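Local coordinates for protein 6-phospho-alpha-glucosidase (PDB 6VC6) that hydrolyses 6-phospho-alpha-glucosides, probably by the redox-assisted mechanism of family 4 glycoside hydrolases, which depends on NAD and a divalent metal such as manganese, at residues E391-D396 / A406-T411; C111-M116 / R414-A419; I341-G346 / D354-L359; D396-H401 / M436-K441. All coordinates share one frame; numbering follows the deposited sequence.

How the interactions relate
Three of the four contacts gather round helices 378-400 and 403-412, and the fourth, interaction 3, joins two adjacent strands of the nine-stranded mixed sheet. Along the chain interaction 2 opens first and spans interactions 3 and 1, which follow in that order; interaction 4 crosses interactions 1 and 2. Interaction 1 pairs helix 378-400 with helix 403-412. Interaction 4 uses the C-terminal end of helix 378-400, shares Asp396 with interaction 1 and lies about 10 Å from it, centre to centre. Interaction 2, also about 10 Å from interaction 1, ties the segment after helix 403-412 to the start of helix 113-136. A salt bridge from Lys392 to Asp354 connects interactions 1 and 3, so helix 378-400 is tied to the loop that leads into strand 356-364.

Interaction 1: E391-D396 / A406-T411; sequences EKLLVD and ALEAFT
Leu393 and Ala409 meet where helix 378-400 packs against helix 403-412, an antiparallel helical hairpin whose axes come within 7.8 Å and make an angle of 159° here. From CB outward, Leu393 meets three different groups. Its CB lies 3.7 Å from Ala409 CB. With CG beside the backbone N (chi1 -73°), the branch turns along the neighbouring helix toward Glu408: CD1 lies 4.2 Å from Glu408 O, and CD2 is 3.9 Å from Glu408 OE1, the two side chains crossing at about a right angle. The carboxylate of Glu408 has its polar partner in Gln404 and meets the leucine simply by packing.

Ala409 CB also reaches the backbone of the opposite helix, lying 3.7 Å from Leu394 N, and its small size is consistent with the close approach of the axes. Leu394 extends to the other flank of the alanine, where Met116 and Leu120 of helix 113-136 also cover it. Placed anti to the backbone N (chi1 -176°), its CG carries CD1 to the edge of the Phe410 ring, near the ring plane and 4.3 Å from CE1.

Interaction 2: C111-M116 / R414-A419; sequences CGAGGM and RLINDA
Cys111 opens the contact by laying its CB against Leu415 CD1 at 3.8 Å. The segment runs from a loop into the start of helix 113-136, and the partner is the irregular connection between helices 403-412 and 419-432, so the two family 4 sequence regions meet here. Tyr267 touches the side chains of both Cys111 and Leu415.

Gly112, at the N-cap position, is the residue over which Leu415 folds. The CD1 methyl stands 3.5 Å from Gly112 N, while Leu415 CB approaches Gly112 CA. The backbone conformation of Gly112, with a positive phi of 86°, is one that glycine adopts readily.

At Ala113 the partner changes to Ile416. With its CG1 beside the backbone N (chi1 -72°), the isoleucine carries CD1 to within 3.5 Å of Ala113 N and 4.1 Å of Ala113 CB, covering the first turn of the helix. The same backbone nitrogen donates to a water at 3.0 Å, and that water donates in turn to Leu415 O at 3.3 Å, forming a polar bridge beside the methyl contact. Farther along the helix, the selenomethionine Met116 returns to the interface. Its CE is 4.3 Å from Ile416 CD1, and its side chain also touches Ser390 and Leu394 of helix 378-400.

No direct hydrogen bond crosses between the segments. Cohesion therefore comes from two branched side chains against Gly112 and the first turn of the helix, whose buried first N-H is satisfied by the bridging water.

Interaction 3: I341-G346 / D354-L359; sequences IVKNEG and DAMVEL
Ile341 packs its CG2 methyl against Met356 CB, 4.2 Å away, on one face of an antiparallel pair formed by strands 336-343 and 356-364. These neighbours in the mixed nine-stranded sheet are joined by a twelve-residue connection, a long-looped beta hairpin. Ile341 has the most surface buried by the contact. Its CG2 also touches Val357 O, and its CG1 lies 4.0 Å from Glu358 OE2; the other carboxylate oxygen of Glu358 is bonded to Tyr195 OH. The side chain of Glu358 lies about 6 Å from the bound manganese ion and touches Cys170, a ligand of that metal.

Val342 and Val357 form the hydrogen-bonded pair and project to the other face. Val342 N donates to Val357 O at 2.7 Å, and Val357 N returns a bond to Val342 O at 2.8 Å. Val342 CG2 approaches Leu359 CD1 at 4.3 Å, while Val357 CG2 leans over the backbone of Asn344. Asn344 N adds a third bond, to Ala355 O at 2.8 Å, although bent to 141° at the hydrogen.

Where the pairing continues at Lys343, the selenomethionine Met356 curls over, bent back at chi2 (-55°) and chi3 (-71°), and sets its selenium 3.9 Å from Lys343 CB. Backbone bonds thus fix the register, while apolar contacts pack both faces, and the Glu358 end of the pair lies beside the metal site.

Interaction 4: D396-H401 / M436-K441; sequences DAYYEH and MWPELK
Pro438 begins the contact by pushing its ring against Tyr398, near the C-terminal end of helix 378-400. Pro438 CG comes 3.7 Å from Tyr398 CD1, at the edge of the aromatic ring and near its plane, and the two side chains cross at about a right angle. Standing anti to its own nitrogen (chi1 162°), the tyrosine CG directs the ring past the proline, and the ring also touches Val124 and Ile127 of helix 113-136. Pro438 CB reaches the edge of the His401 ring as well, 4.0 Å from ND1.

Glu439 contributes chiefly its carbonyl. The oxygen lies 3.1 Å from His401 CA in a CA-H...O contact, and His401 ND1 gives it a weak hydrogen bond at 3.3 Å, bent to 129°. His401 is the first residue to leave the helix and takes a positive phi, and its carbonyl is met by the C-terminal tail.

Leu440 then lays CD2 over the last turns of the helix, 3.7 Å from Ala397 O and 4.0 Å from Ala397 CB. Tyr403 and Ala406 of helix 403-412 meet the same leucine, so it packs against helices 378-400 and 403-412, and it also touches Ile430 of helix 419-432. Lys441, the last residue of the chain, donates its backbone N to His401 O at 2.9 Å.

Between these segments the tail is thus held at the surface by one backbone bond and a weak imidazole bond, with apolar contacts from Pro438 and Leu440 completing the attachment; Lys441 also bonds the backbone of Tyr403.

Interaction 1: E391-D396 / A406-T411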
loop_
_atom_site.group_PDB
_atom_site.type_symbol
_atom_site.label_atom_id
_atom_site.label_comp_id
_atom_site.label_asym_id
_atom_site.label_seq_id
_atom_site.Cartn_x
_atom_site.Cartn_y
_atom_site.Cartn_z
ATOM N N GLU A 391 -14.740 -6.684 -2.446
ATOM C CA GLU A 391 -14.114 -5.503 -3.031
ATOM C C GLU A 391 -14.815 -5.082 -4.315
ATOM O O GLU A 391 -15.035 -3.887 -4.544
ATOM C CB GLU A 391 -12.632 -5.771 -3.291
ATOM C CG GLU A 391 -11.839 -6.164 -2.054
ATOM C CD GLU A 391 -10.413 -6.559 -2.386
ATOM O OE1 GLU A 391 -10.103 -6.712 -3.586
ATOM O OE2 GLU A 391 -9.603 -6.721 -1.448
ATOM N N LYS A 392 -15.177 -6.046 -5.163
ATOM C CA LYS A 392 -15.834 -5.707 -6.421
ATOM C C LYS A 392 -17.247 -5.185 -6.196
ATOM O O LYS A 392 -17.730 -4.355 -6.975
ATOM C CB LYS A 392 -15.851 -6.921 -7.349
ATOM C CG LYS A 392 -14.505 -7.213 -7.993
ATOM C CD LYS A 392 -14.522 -8.530 -8.749
ATOM C CE LYS A 392 -13.241 -8.718 -9.548
ATOM N NZ LYS A 392 -13.088 -7.680 -10.605
ATOM N N LEU A 393 -17.922 -5.654 -5.145
ATOM C CA LEU A 393 -19.231 -5.102 -4.813
ATOM C C LEU A 393 -19.117 -3.680 -4.280
ATOM O O LEU A 393 -20.040 -2.878 -4.458
ATOM C CB LEU A 393 -19.938 -5.997 -3.794
ATOM C CG LEU A 393 -20.472 -7.335 -4.309
ATOM C CD1 LEU A 393 -20.728 -8.289 -3.153
ATOM C CD2 LEU A 393 -21.732 -7.134 -5.136
ATOM N N LEU A 394 -17.998 -3.348 -3.632
ATOM C CA LEU A 394 -17.832 -2.006 -3.083
ATOM C C LEU A 394 -17.687 -0.971 -4.193
ATOM O O LEU A 394 -18.380 0.053 -4.194
ATOM C CB LEU A 394 -16.625 -1.963 -2.148
ATOM C CG LEU A 394 -16.411 -0.619 -1.451
ATOM C CD1 LEU A 394 -17.505 -0.366 -0.423
ATOM C CD2 LEU A 394 -15.036 -0.554 -0.808
ATOM N N VAL A 395 -16.785 -1.215 -5.147
ATOM C CA VAL A 395 -16.644 -0.289 -6.262
ATOM C C VAL A 395 -17.846 -0.365 -7.195
ATOM O O VAL A 395 -18.056 0.547 -8.003
ATOM C CB VAL A 395 -15.331 -0.545 -7.027
ATOM C CG1 VAL A 395 -14.178 -0.731 -6.051
ATOM C CG2 VAL A 395 -15.469 -1.748 -7.929
ATOM N N ASP A 396 -18.641 -1.435 -7.107
ATOM C CA ASP A 396 -19.951 -1.434 -7.751
ATOM C C ASP A 396 -20.830 -0.333 -7.175
ATOM O O ASP A 396 -21.517 0.380 -7.918
ATOM C CB ASP A 396 -20.627 -2.794 -7.579
ATOM C CG ASP A 396 -20.305 -3.757 -8.703
ATOM O OD1 ASP A 396 -19.532 -3.383 -9.609
ATOM O OD2 ASP A 396 -20.827 -4.891 -8.677
ATOM N N ALA A 406 -23.294 -1.450 -1.510
ATOM C CA ALA A 406 -22.430 -1.246 -0.351
ATOM C C ALA A 406 -22.834 -2.154 0.803
ATOM O O ALA A 406 -21.973 -2.675 1.522
ATOM C CB ALA A 406 -22.463 0.219 0.078
ATOM N N LEU A 407 -24.140 -2.356 0.997
ATOM C CA LEU A 407 -24.603 -3.237 2.065
ATOM C C LEU A 407 -24.165 -4.675 1.822
ATOM O O LEU A 407 -23.752 -5.373 2.756
ATOM C CB LEU A 407 -26.124 -3.152 2.191
ATOM C CG LEU A 407 -26.770 -4.098 3.205
ATOM C CD1 LEU A 407 -26.325 -3.756 4.619
ATOM C CD2 LEU A 407 -28.286 -4.056 3.090
ATOM N N GLU A 408 -24.246 -5.136 0.572
ATOM C CA GLU A 408 -23.818 -6.496 0.259
ATOM C C GLU A 408 -22.307 -6.644 0.399
ATOM O O GLU A 408 -21.819 -7.696 0.826
ATOM C CB GLU A 408 -24.273 -6.877 -1.149
ATOM C CG GLU A 408 -25.785 -6.968 -1.299
ATOM C CD GLU A 408 -26.232 -7.049 -2.746
ATOM O OE1 GLU A 408 -25.360 -7.072 -3.640
ATOM O OE2 GLU A 408 -27.457 -7.090 -2.988
ATOM N N ALA A 409 -21.553 -5.599 0.048
ATOM C CA ALA A 409 -20.106 -5.641 0.231
ATOM C C ALA A 409 -19.740 -5.704 1.707
ATOM O O ALA A 409 -18.843 -6.461 2.099
ATOM C CB ALA A 409 -19.457 -4.427 -0.432
ATOM N N PHE A 410 -20.425 -4.918 2.541
ATOM C CA PHE A 410 -20.168 -4.958 3.977
ATOM C C PHE A 410 -20.570 -6.302 4.573
ATOM O O PHE A 410 -19.827 -6.879 5.374
ATOM C CB PHE A 410 -20.918 -3.821 4.673
ATOM C CG PHE A 410 -20.171 -2.516 4.695
ATOM C CD1 PHE A 410 -19.684 -1.958 3.524
ATOM C CD2 PHE A 410 -19.965 -1.841 5.888
ATOM C CE1 PHE A 410 -19.002 -0.755 3.542
ATOM C CE2 PHE A 410 -19.283 -0.639 5.913
ATOM C CZ PHE A 410 -18.800 -0.094 4.740
ATOM N N THR A 411 -21.742 -6.817 4.187
ATOM C CA THR A 411 -22.224 -8.078 4.746
ATOM C C THR A 411 -21.305 -9.236 4.382
ATOM O O THR A 411 -20.982 -10.075 5.233
ATOM C CB THR A 411 -23.647 -8.357 4.256
ATOM O OG1 THR A 411 -24.530 -7.334 4.731
ATOM C CG2 THR A 411 -24.132 -9.713 4.754
#

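Interaction 2: C111-M116 / R414-A419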
loop_
_atom_site.group_PDB
_atom_site.type_symbol
_atom_site.label_atom_id
_atom_site.label_comp_id
_atom_site.label_asym_id
_atom_site.label_seq_id
_atom_site.Cartn_x
_atom_site.Cartn_y
_atom_site.Cartn_z
ATOM N N CYS A 111 -8.328 -2.963 6.044
ATOM C CA CYS A 111 -9.089 -4.197 6.164
ATOM C C CYS A 111 -10.350 -3.959 6.980
ATOM O O CYS A 111 -10.328 -3.229 7.977
ATOM C CB CYS A 111 -8.250 -5.301 6.812
ATOM S SG CYS A 111 -6.708 -5.664 5.945
ATOM N N GLY A 112 -11.447 -4.580 6.551
ATOM C CA GLY A 112 -12.690 -4.483 7.290
ATOM C C GLY A 112 -13.504 -3.257 6.909
ATOM O O GLY A 112 -13.406 -2.727 5.800
ATOM N N ALA A 113 -14.321 -2.805 7.863
ATOM C CA ALA A 113 -15.193 -1.662 7.620
ATOM C C ALA A 113 -14.389 -0.384 7.417
ATOM O O ALA A 113 -14.748 0.456 6.582
ATOM C CB ALA A 113 -16.176 -1.496 8.777
ATOM N N GLY A 114 -13.302 -0.217 8.171
ATOM C CA GLY A 114 -12.480 0.971 8.008
ATOM C C GLY A 114 -11.782 1.019 6.664
ATOM O O GLY A 114 -11.618 2.092 6.077
ATOM N N GLY A 115 -11.365 -0.142 6.154
ATOM C CA GLY A 115 -10.695 -0.170 4.866
ATOM C C GLY A 115 -11.625 0.154 3.712
ATOM O O GLY A 115 -11.247 0.871 2.782
HETATM N N MSE A 116 -12.848 -0.361 3.757
HETATM C CA MSE A 116 -13.812 -0.122 2.692
HETATM C C MSE A 116 -14.310 1.320 2.719
HETATM O O MSE A 116 -14.622 1.896 1.677
HETATM C CB MSE A 116 -14.980 -1.101 2.802
HETATM C CG MSE A 116 -14.612 -2.522 2.399
HETATM SE SE MSE A 116 -16.114 -3.760 2.444
HETATM C CE MSE A 116 -16.195 -4.056 4.368
ATOM N N ARG A 414 -15.377 -10.613 5.471
ATOM C CA ARG A 414 -15.107 -11.534 6.569
ATOM C C ARG A 414 -15.039 -10.822 7.914
ATOM O O ARG A 414 -15.382 -11.415 8.943
ATOM C CB ARG A 414 -13.802 -12.284 6.305
ATOM C CG ARG A 414 -13.801 -13.716 6.797
ATOM C CD ARG A 414 -12.511 -14.427 6.420
ATOM N NE ARG A 414 -12.236 -15.548 7.313
ATOM C CZ ARG A 414 -12.841 -16.728 7.240
ATOM N NH1 ARG A 414 -13.760 -16.950 6.310
ATOM N NH2 ARG A 414 -12.529 -17.690 8.099
ATOM N N LEU A 415 -14.599 -9.567 7.932
ATOM C CA LEU A 415 -14.417 -8.834 9.177
ATOM C C LEU A 415 -15.682 -8.125 9.648
ATOM O O LEU A 415 -15.653 -7.469 10.693
ATOM C CB LEU A 415 -13.272 -7.826 9.027
ATOM C CG LEU A 415 -11.951 -8.434 8.542
ATOM C CD1 LEU A 415 -10.825 -7.413 8.584
ATOM C CD2 LEU A 415 -11.589 -9.665 9.362
ATOM N N ILE A 416 -16.778 -8.277 8.911
ATOM C CA ILE A 416 -18.083 -7.816 9.367
ATOM C C ILE A 416 -19.062 -8.977 9.525
ATOM O O ILE A 416 -19.559 -9.227 10.606
ATOM C CB ILE A 416 -18.659 -6.750 8.423
ATOM C CG1 ILE A 416 -17.890 -5.444 8.591
ATOM C CG2 ILE A 416 -20.139 -6.538 8.685
ATOM C CD1 ILE A 416 -16.405 -5.590 8.417
ATOM N N ASN A 417 -19.306 -9.690 8.435
ATOM C CA ASN A 417 -19.889 -11.030 8.439
ATOM C C ASN A 417 -21.359 -11.075 8.842
ATOM O O ASN A 417 -21.914 -12.171 8.978
ATOM C CB ASN A 417 -19.093 -11.976 9.350
ATOM C CG ASN A 417 -19.166 -13.419 8.898
ATOM O OD1 ASN A 417 -19.212 -13.705 7.703
ATOM N ND2 ASN A 417 -19.176 -14.338 9.857
ATOM N N ASP A 418 -22.016 -9.932 9.026
ATOM C CA ASP A 418 -23.410 -9.920 9.452
ATOM C C ASP A 418 -24.142 -8.767 8.782
ATOM O O ASP A 418 -23.615 -7.655 8.698
ATOM C CB ASP A 418 -23.521 -9.805 10.979
ATOM C CG ASP A 418 -24.957 -9.740 11.458
ATOM O OD1 ASP A 418 -25.513 -8.625 11.535
ATOM O OD2 ASP A 418 -25.534 -10.807 11.759
ATOM N N ALA A 419 -25.364 -9.040 8.314
ATOM C CA ALA A 419 -26.101 -8.040 7.544
ATOM C C ALA A 419 -26.616 -6.912 8.432
ATOM O O ALA A 419 -26.631 -5.749 8.014
ATOM C CB ALA A 419 -27.257 -8.702 6.794
HETATM O O HOH W 1 -14.324 -4.503 10.338
#

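Interaction 3: I341-G346 / D354-L359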
loop_
_atom_site.group_PDB
_atom_site.type_symbol
_atom_site.label_atom_id
_atom_site.label_comp_id
_atom_site.label_asym_id
_atom_site.label_seq_id
_atom_site.Cartn_x
_atom_site.Cartn_y
_atom_site.Cartn_z
ATOM N N ILE A 341 0.724 -5.664 -8.034
ATOM C CA ILE A 341 -0.696 -5.926 -8.240
ATOM C C ILE A 341 -0.993 -5.859 -9.731
ATOM O O ILE A 341 -0.688 -4.855 -10.387
ATOM C CB ILE A 341 -1.562 -4.926 -7.456
ATOM C CG1 ILE A 341 -1.316 -5.078 -5.954
ATOM C CG2 ILE A 341 -3.034 -5.118 -7.785
ATOM C CD1 ILE A 341 -1.906 -3.965 -5.120
ATOM N N VAL A 342 -1.591 -6.925 -10.269
ATOM C CA VAL A 342 -1.850 -7.041 -11.699
ATOM C C VAL A 342 -3.207 -7.696 -11.924
ATOM O O VAL A 342 -3.753 -8.372 -11.050
ATOM C CB VAL A 342 -0.757 -7.854 -12.428
ATOM C CG1 VAL A 342 0.551 -7.089 -12.461
ATOM C CG2 VAL A 342 -0.573 -9.210 -11.762
ATOM N N LYS A 343 -3.742 -7.490 -13.125
ATOM C CA LYS A 343 -4.947 -8.193 -13.540
ATOM C C LYS A 343 -4.645 -9.675 -13.727
ATOM O O LYS A 343 -3.626 -10.049 -14.315
ATOM C CB LYS A 343 -5.494 -7.592 -14.835
ATOM C CG LYS A 343 -6.814 -8.188 -15.295
ATOM C CD LYS A 343 -7.504 -7.286 -16.310
ATOM C CE LYS A 343 -7.149 -7.682 -17.733
ATOM N NZ LYS A 343 -6.872 -6.494 -18.591
ATOM N N ASN A 344 -5.539 -10.522 -13.218
ATOM C CA ASN A 344 -5.301 -11.961 -13.174
ATOM C C ASN A 344 -5.259 -12.573 -14.570
ATOM O O ASN A 344 -4.178 -12.887 -15.081
ATOM C CB ASN A 344 -6.375 -12.644 -12.326
ATOM C CG ASN A 344 -6.147 -14.134 -12.184
ATOM O OD1 ASN A 344 -5.008 -14.598 -12.147
ATOM N ND2 ASN A 344 -7.233 -14.893 -12.097
ATOM N N GLU A 345 -6.431 -12.751 -15.179
ATOM C CA GLU A 345 -6.581 -13.317 -16.521
ATOM C C GLU A 345 -5.757 -14.597 -16.691
ATOM O O GLU A 345 -4.925 -14.724 -17.590
ATOM C CB GLU A 345 -6.222 -12.290 -17.599
ATOM C CG GLU A 345 -7.002 -12.476 -18.897
ATOM C CD GLU A 345 -6.659 -11.439 -19.949
ATOM O OE1 GLU A 345 -6.491 -10.256 -19.588
ATOM O OE2 GLU A 345 -6.563 -11.808 -21.139
ATOM N N GLY A 346 -6.007 -15.553 -15.797
ATOM C CA GLY A 346 -5.424 -16.872 -15.884
ATOM C C GLY A 346 -4.208 -17.097 -15.010
ATOM O O GLY A 346 -3.835 -18.255 -14.785
ATOM N N ASP A 354 -11.026 -10.986 -14.315
ATOM C CA ASP A 354 -10.944 -9.558 -14.033
ATOM C C ASP A 354 -10.627 -9.251 -12.571
ATOM O O ASP A 354 -10.962 -8.163 -12.091
ATOM C CB ASP A 354 -12.243 -8.861 -14.449
ATOM C CG ASP A 354 -13.465 -9.409 -13.730
ATOM O OD1 ASP A 354 -13.318 -10.315 -12.882
ATOM O OD2 ASP A 354 -14.581 -8.929 -14.017
ATOM N N ALA A 355 -9.991 -10.174 -11.857
ATOM C CA ALA A 355 -9.584 -9.928 -10.482
ATOM C C ALA A 355 -8.200 -9.294 -10.451
ATOM O O ALA A 355 -7.290 -9.723 -11.165
ATOM C CB ALA A 355 -9.580 -11.226 -9.674
HETATM N N MSE A 356 -8.052 -8.260 -9.630
HETATM C CA MSE A 356 -6.743 -7.664 -9.398
HETATM C C MSE A 356 -6.035 -8.444 -8.296
HETATM O O MSE A 356 -6.466 -8.435 -7.143
HETATM C CB MSE A 356 -6.868 -6.184 -9.025
HETATM C CG MSE A 356 -7.556 -5.323 -10.079
HETATM SE SE MSE A 356 -6.741 -5.438 -11.856
HETATM C CE MSE A 356 -5.089 -4.467 -11.514
ATOM N N VAL A 357 -4.953 -9.131 -8.658
ATOM C CA VAL A 357 -4.253 -10.029 -7.752
ATOM C C VAL A 357 -2.815 -9.548 -7.581
ATOM O O VAL A 357 -2.337 -8.669 -8.297
ATOM C CB VAL A 357 -4.288 -11.489 -8.240
ATOM C CG1 VAL A 357 -5.720 -12.003 -8.266
ATOM C CG2 VAL A 357 -3.653 -11.602 -9.617
ATOM N N GLU A 358 -2.126 -10.152 -6.613
ATOM C CA GLU A 358 -0.764 -9.788 -6.243
ATOM C C GLU A 358 0.148 -10.976 -6.513
ATOM O O GLU A 358 -0.039 -12.048 -5.927
ATOM C CB GLU A 358 -0.698 -9.377 -4.770
ATOM C CG GLU A 358 0.540 -8.594 -4.383
ATOM C CD GLU A 358 0.434 -7.999 -2.992
ATOM O OE1 GLU A 358 0.220 -8.767 -2.030
ATOM O OE2 GLU A 358 0.560 -6.764 -2.861
ATOM N N LEU A 359 1.130 -10.789 -7.395
ATOM C CA LEU A 359 1.976 -11.891 -7.836
ATOM C C LEU A 359 3.385 -11.389 -8.120
ATOM O O LEU A 359 3.631 -10.186 -8.241
ATOM C CB LEU A 359 1.411 -12.565 -9.091
ATOM C CG LEU A 359 -0.002 -13.143 -9.039
ATOM C CD1 LEU A 359 -0.521 -13.332 -10.445
ATOM C CD2 LEU A 359 -0.021 -14.454 -8.273
#

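Interaction 4: D396-H401 / M436-K441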
loop_
_atom_site.group_PDB
_atom_site.type_symbol
_atom_site.label_atom_id
_atom_site.label_comp_id
_atom_site.label_asym_id
_atom_site.label_seq_id
_atom_site.Cartn_x
_atom_site.Cartn_y
_atom_site.Cartn_z
ATOM N N ASP A 396 -18.641 -1.435 -7.107
ATOM C CA ASP A 396 -19.951 -1.434 -7.751
ATOM C C ASP A 396 -20.830 -0.333 -7.175
ATOM O O ASP A 396 -21.517 0.380 -7.918
ATOM C CB ASP A 396 -20.627 -2.794 -7.579
ATOM C CG ASP A 396 -20.305 -3.757 -8.703
ATOM O OD1 ASP A 396 -19.532 -3.383 -9.609
ATOM O OD2 ASP A 396 -20.827 -4.891 -8.677
ATOM N N ALA A 397 -20.820 -0.180 -5.848
ATOM C CA ALA A 397 -21.590 0.882 -5.211
ATOM C C ALA A 397 -21.077 2.259 -5.606
ATOM O O ALA A 397 -21.862 3.210 -5.692
ATOM C CB ALA A 397 -21.552 0.719 -3.692
ATOM N N TYR A 398 -19.771 2.386 -5.843
ATOM C CA TYR A 398 -19.220 3.666 -6.280
ATOM C C TYR A 398 -19.733 4.038 -7.665
ATOM O O TYR A 398 -20.131 5.184 -7.905
ATOM C CB TYR A 398 -17.692 3.611 -6.271
ATOM C CG TYR A 398 -17.046 4.702 -7.095
ATOM C CD1 TYR A 398 -16.939 5.997 -6.605
ATOM C CD2 TYR A 398 -16.548 4.439 -8.366
ATOM C CE1 TYR A 398 -16.354 6.999 -7.355
ATOM C CE2 TYR A 398 -15.961 5.435 -9.123
ATOM C CZ TYR A 398 -15.866 6.712 -8.612
ATOM O OH TYR A 398 -15.282 7.708 -9.361
ATOM N N TYR A 399 -19.733 3.079 -8.592
ATOM C CA TYR A 399 -20.129 3.367 -9.966
ATOM C C TYR A 399 -21.640 3.483 -10.122
ATOM O O TYR A 399 -22.112 4.270 -10.949
ATOM C CB TYR A 399 -19.593 2.286 -10.906
ATOM C CG TYR A 399 -18.168 2.516 -11.352
ATOM C CD1 TYR A 399 -17.867 3.481 -12.304
ATOM C CD2 TYR A 399 -17.124 1.769 -10.821
ATOM C CE1 TYR A 399 -16.565 3.697 -12.714
ATOM C CE2 TYR A 399 -15.820 1.977 -11.226
ATOM C CZ TYR A 399 -15.546 2.942 -12.172
ATOM O OH TYR A 399 -14.250 3.151 -12.577
ATOM N N GLU A 400 -22.409 2.721 -9.350
ATOM C CA GLU A 400 -23.857 2.680 -9.496
ATOM C C GLU A 400 -24.588 3.583 -8.513
ATOM O O GLU A 400 -25.816 3.686 -8.592
ATOM C CB GLU A 400 -24.361 1.242 -9.337
ATOM C CG GLU A 400 -23.892 0.295 -10.429
ATOM C CD GLU A 400 -24.283 -1.143 -10.157
ATOM O OE1 GLU A 400 -23.499 -2.050 -10.506
ATOM O OE2 GLU A 400 -25.374 -1.366 -9.591
ATOM N N HIS A 401 -23.869 4.240 -7.600
ATOM C CA HIS A 401 -24.489 5.037 -6.539
ATOM C C HIS A 401 -25.513 4.207 -5.770
ATOM O O HIS A 401 -26.624 4.659 -5.482
ATOM C CB HIS A 401 -25.128 6.310 -7.100
ATOM C CG HIS A 401 -24.160 7.230 -7.774
ATOM N ND1 HIS A 401 -22.954 7.589 -7.209
ATOM C CD2 HIS A 401 -24.222 7.871 -8.965
ATOM C CE1 HIS A 401 -22.315 8.409 -8.023
ATOM N NE2 HIS A 401 -23.062 8.596 -9.096
HETATM N N MSE A 436 -17.242 13.140 1.100
HETATM C CA MSE A 436 -16.055 12.457 0.595
HETATM C C MSE A 436 -16.382 11.139 -0.104
HETATM O O MSE A 436 -15.534 10.562 -0.785
HETATM C CB MSE A 436 -15.070 12.207 1.737
HETATM C CG MSE A 436 -14.491 13.476 2.341
HETATM SE SE MSE A 436 -13.866 13.223 4.170
HETATM C CE MSE A 436 -15.582 13.253 5.085
ATOM N N TRP A 437 -17.604 10.668 0.072
ATOM C CA TRP A 437 -18.081 9.436 -0.531
ATOM C C TRP A 437 -18.906 9.734 -1.772
ATOM O O TRP A 437 -19.389 10.853 -1.957
ATOM C CB TRP A 437 -18.940 8.653 0.469
ATOM C CG TRP A 437 -18.187 7.688 1.325
ATOM C CD1 TRP A 437 -16.847 7.688 1.586
ATOM C CD2 TRP A 437 -18.736 6.575 2.039
ATOM N NE1 TRP A 437 -16.529 6.644 2.420
ATOM C CE2 TRP A 437 -17.670 5.945 2.712
ATOM C CE3 TRP A 437 -20.024 6.049 2.175
ATOM C CZ2 TRP A 437 -17.856 4.817 3.508
ATOM C CZ3 TRP A 437 -20.205 4.930 2.964
ATOM C CH2 TRP A 437 -19.126 4.325 3.619
ATOM N N PRO A 438 -19.089 8.754 -2.653
ATOM C CA PRO A 438 -20.143 8.874 -3.661
ATOM C C PRO A 438 -21.505 8.742 -3.002
ATOM O O PRO A 438 -21.644 8.199 -1.904
ATOM C CB PRO A 438 -19.865 7.705 -4.613
ATOM C CG PRO A 438 -19.178 6.696 -3.756
ATOM C CD PRO A 438 -18.338 7.492 -2.791
ATOM N N GLU A 439 -22.521 9.267 -3.679
ATOM C CA GLU A 439 -23.880 9.121 -3.181
ATOM C C GLU A 439 -24.280 7.652 -3.195
ATOM O O GLU A 439 -23.928 6.907 -4.113
ATOM C CB GLU A 439 -24.856 9.944 -4.020
ATOM C CG GLU A 439 -25.749 10.871 -3.209
ATOM C CD GLU A 439 -26.854 11.486 -4.046
ATOM O OE1 GLU A 439 -27.756 10.742 -4.482
ATOM O OE2 GLU A 439 -26.823 12.710 -4.278
ATOM N N LEU A 440 -25.000 7.229 -2.161
ATOM C CA LEU A 440 -25.465 5.850 -2.031
ATOM C C LEU A 440 -26.980 5.885 -1.870
ATOM O O LEU A 440 -27.491 6.164 -0.781
ATOM C CB LEU A 440 -24.790 5.149 -0.854
ATOM C CG LEU A 440 -23.275 4.949 -0.952
ATOM C CD1 LEU A 440 -22.758 4.172 0.249
ATOM C CD2 LEU A 440 -22.903 4.248 -2.250
ATOM N N LYS A 441 -27.696 5.602 -2.954
ATOM C CA LYS A 441 -29.153 5.639 -2.942
ATOM C C LYS A 441 -29.743 4.297 -3.360
ATOM O O LYS A 441 -29.025 3.305 -3.483
ATOM C CB LYS A 441 -29.665 6.750 -3.861
ATOM C CG LYS A 441 -29.336 8.152 -3.379
ATOM C CD LYS A 441 -29.712 8.333 -1.918
ATOM C CE LYS A 441 -29.855 9.803 -1.559
ATOM N NZ LYS A 441 -30.540 9.984 -0.251
#